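Local coordinates for protein arginyl-tRNA synthetase, putative (Plasmodium falciparum, PDB 5JLD) that probably attaches L-arginine to its cognate tRNA at the expense of ATP, as a class I aminoacyl-tRNA synthetase, at residues Y543-T548 with S576-C581. Sequence-based numbering, arbitrary orientation.
Sequences YDLTTT and SLLKLC
Leu545 lies level with Leu578 where helix 536-556 runs nearly antiparallel to helix 564-584, the axes of segments 543-548 and 576-581 passing 10.5 Å apart at 155° between their N-to-C directions. Leu545 carries most of the contact on its side. With CG anti to the backbone N (chi1 174°), it sends the methyl CD2 across the gap to touch the branch point of Leu577, Leu545 CD2 lying 3.7 Å from Leu577 CG. Leu545 CD2 also meets Leu577 CD2 at 3.8 Å, the two side chains meeting at a slant. It reaches the backbone of the opposite helix as well, Leu545 CD2 lying 3.9 Å from Leu578 N. One methyl thus sits over the junction between two consecutive leucines. Beside it, Thr546 and Leu578 approach at roughly a right angle, the threonine methyl Thr546 CG2 lying 3.9 Å from Leu578 CD1.

Thr546 divides its apolar and polar halves between different neighbours. The chi1 of Thr546, 75°, places its OG1 between the backbone N and the carbonyl carbon, from where Thr546 OG1 donates to Tyr543 O (2.7 Å), in the carbonyl plane and on a lone pair. That oxygen also accepts the helical bond from Thr547 N, so two donors grip it. OG1 is further hydrogen-bonded to Tyr478 OH of helix 476-492, and Leu578 packs on Ile486 of the same helix. Helix 510-520 adds Leu515 against Leu545 and Ile519 against Leu577, which places the pair inside the helical bundle of the DALR anticodon-binding domain.

No hydrogen bond links the two segments, and the four touching residues are buried; their direct cohesion therefore rests on aliphatic packing, while the polar end of Thr546 is satisfied within its own helix and by Tyr478.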
loop_
_atom_site.group_PDB
_atom_site.type_symbol
_atom_site.label_atom_id
_atom_site.label_comp_id
_atom_site.label_asym_id
_atom_site.label_seq_id
_atom_site.Cartn_x
_atom_site.Cartn_y
_atom_site.Cartn_z
ATOM N N TYR A 543 9.630 -4.917 -10.333
ATOM C CA TYR A 543 9.864 -5.913 -11.361
ATOM C C TYR A 543 10.647 -5.238 -12.481
ATOM O O TYR A 543 11.660 -5.773 -12.964
ATOM C CB TYR A 543 8.542 -6.500 -11.880
ATOM C CG TYR A 543 8.724 -7.601 -12.908
ATOM C CD1 TYR A 543 9.059 -8.892 -12.515
ATOM C CD2 TYR A 543 8.559 -7.349 -14.266
ATOM C CE1 TYR A 543 9.230 -9.902 -13.436
ATOM C CE2 TYR A 543 8.736 -8.362 -15.214
ATOM C CZ TYR A 543 9.072 -9.635 -14.789
ATOM O OH TYR A 543 9.240 -10.648 -15.699
ATOM N N ASP A 544 10.224 -4.033 -12.855
ATOM C CA ASP A 544 10.854 -3.439 -14.023
ATOM C C ASP A 544 12.287 -3.152 -13.640
ATOM O O ASP A 544 13.194 -3.377 -14.451
ATOM C CB ASP A 544 10.103 -2.200 -14.507
ATOM C CG ASP A 544 8.706 -2.546 -15.029
ATOM O OD1 ASP A 544 8.433 -3.754 -15.271
ATOM O OD2 ASP A 544 7.876 -1.630 -15.200
ATOM N N LEU A 545 12.504 -2.791 -12.367
ATOM C CA LEU A 545 13.854 -2.470 -11.940
ATOM C C LEU A 545 14.747 -3.674 -12.217
ATOM O O LEU A 545 15.836 -3.548 -12.802
ATOM C CB LEU A 545 13.898 -2.084 -10.475
ATOM C CG LEU A 545 15.297 -1.862 -9.906
ATOM C CD1 LEU A 545 16.024 -0.770 -10.678
ATOM C CD2 LEU A 545 15.198 -1.507 -8.416
ATOM N N THR A 546 14.240 -4.855 -11.888
ATOM C CA THR A 546 15.064 -6.035 -12.027
ATOM C C THR A 546 15.350 -6.255 -13.509
ATOM O O THR A 546 16.509 -6.446 -13.885
ATOM C CB THR A 546 14.411 -7.288 -11.359
ATOM O OG1 THR A 546 13.341 -7.789 -12.167
ATOM C CG2 THR A 546 13.883 -6.933 -9.961
ATOM N N THR A 547 14.345 -6.134 -14.374
ATOM C CA THR A 547 14.597 -6.525 -15.771
ATOM C C THR A 547 15.510 -5.507 -16.431
ATOM O O THR A 547 16.471 -5.865 -17.136
ATOM C CB THR A 547 13.312 -6.663 -16.584
ATOM O OG1 THR A 547 12.626 -5.409 -16.594
ATOM C CG2 THR A 547 12.400 -7.762 -15.995
ATOM N N THR A 548 15.219 -4.234 -16.183
ATOM C CA THR A 548 16.078 -3.178 -16.671
ATOM C C THR A 548 17.499 -3.499 -16.236
ATOM O O THR A 548 18.426 -3.468 -17.068
ATOM C CB THR A 548 15.646 -1.808 -16.155
ATOM O OG1 THR A 548 14.306 -1.558 -16.587
ATOM C CG2 THR A 548 16.563 -0.711 -16.698
ATOM N N SER A 576 20.563 -1.264 -3.308
ATOM C CA SER A 576 19.844 -0.476 -2.306
ATOM C C SER A 576 18.352 -0.313 -2.643
ATOM O O SER A 576 17.470 -0.535 -1.791
ATOM C CB SER A 576 20.476 0.912 -2.143
ATOM O OG SER A 576 21.680 0.848 -1.407
ATOM N N LEU A 577 18.079 0.073 -3.888
ATOM C CA LEU A 577 16.714 0.365 -4.297
ATOM C C LEU A 577 15.848 -0.903 -4.295
ATOM O O LEU A 577 14.688 -0.881 -3.882
ATOM C CB LEU A 577 16.701 1.022 -5.681
ATOM C CG LEU A 577 15.360 1.512 -6.228
ATOM C CD1 LEU A 577 14.655 2.440 -5.200
ATOM C CD2 LEU A 577 15.564 2.224 -7.578
ATOM N N LEU A 578 16.416 -2.000 -4.770
ATOM C CA LEU A 578 15.705 -3.270 -4.810
ATOM C C LEU A 578 15.347 -3.722 -3.387
ATOM O O LEU A 578 14.213 -4.118 -3.128
ATOM C CB LEU A 578 16.546 -4.327 -5.491
ATOM C CG LEU A 578 15.838 -5.626 -5.862
ATOM C CD1 LEU A 578 14.460 -5.335 -6.421
ATOM C CD2 LEU A 578 16.686 -6.392 -6.891
ATOM N N LYS A 579 16.328 -3.644 -2.486
ATOM C CA LYS A 579 16.129 -3.960 -1.067
ATOM C C LYS A 579 14.969 -3.149 -0.496
ATOM O O LYS A 579 14.007 -3.718 0.047
ATOM C CB LYS A 579 17.407 -3.685 -0.278
ATOM C CG LYS A 579 17.327 -3.962 1.217
ATOM C CD LYS A 579 18.550 -3.383 1.919
ATOM C CE LYS A 579 18.409 -3.404 3.433
ATOM N NZ LYS A 579 18.833 -4.718 3.980
ATOM N N LEU A 580 15.057 -1.827 -0.655
ATOM C CA LEU A 580 14.016 -0.930 -0.160
ATOM C C LEU A 580 12.634 -1.294 -0.726
ATOM O O LEU A 580 11.663 -1.398 0.027
ATOM C CB LEU A 580 14.365 0.530 -0.478
ATOM C CG LEU A 580 13.325 1.581 -0.110
ATOM C CD1 LEU A 580 12.971 1.448 1.374
ATOM C CD2 LEU A 580 13.870 2.971 -0.386
ATOM N N CYS A 581 12.555 -1.507 -2.038
ATOM C CA CYS A 581 11.294 -1.881 -2.690
ATOM C C CYS A 581 10.717 -3.165 -2.099
ATOM O O CYS A 581 9.503 -3.277 -1.898
ATOM C CB CYS A 581 11.487 -2.074 -4.200
ATOM S SG CYS A 581 11.619 -0.558 -5.210
#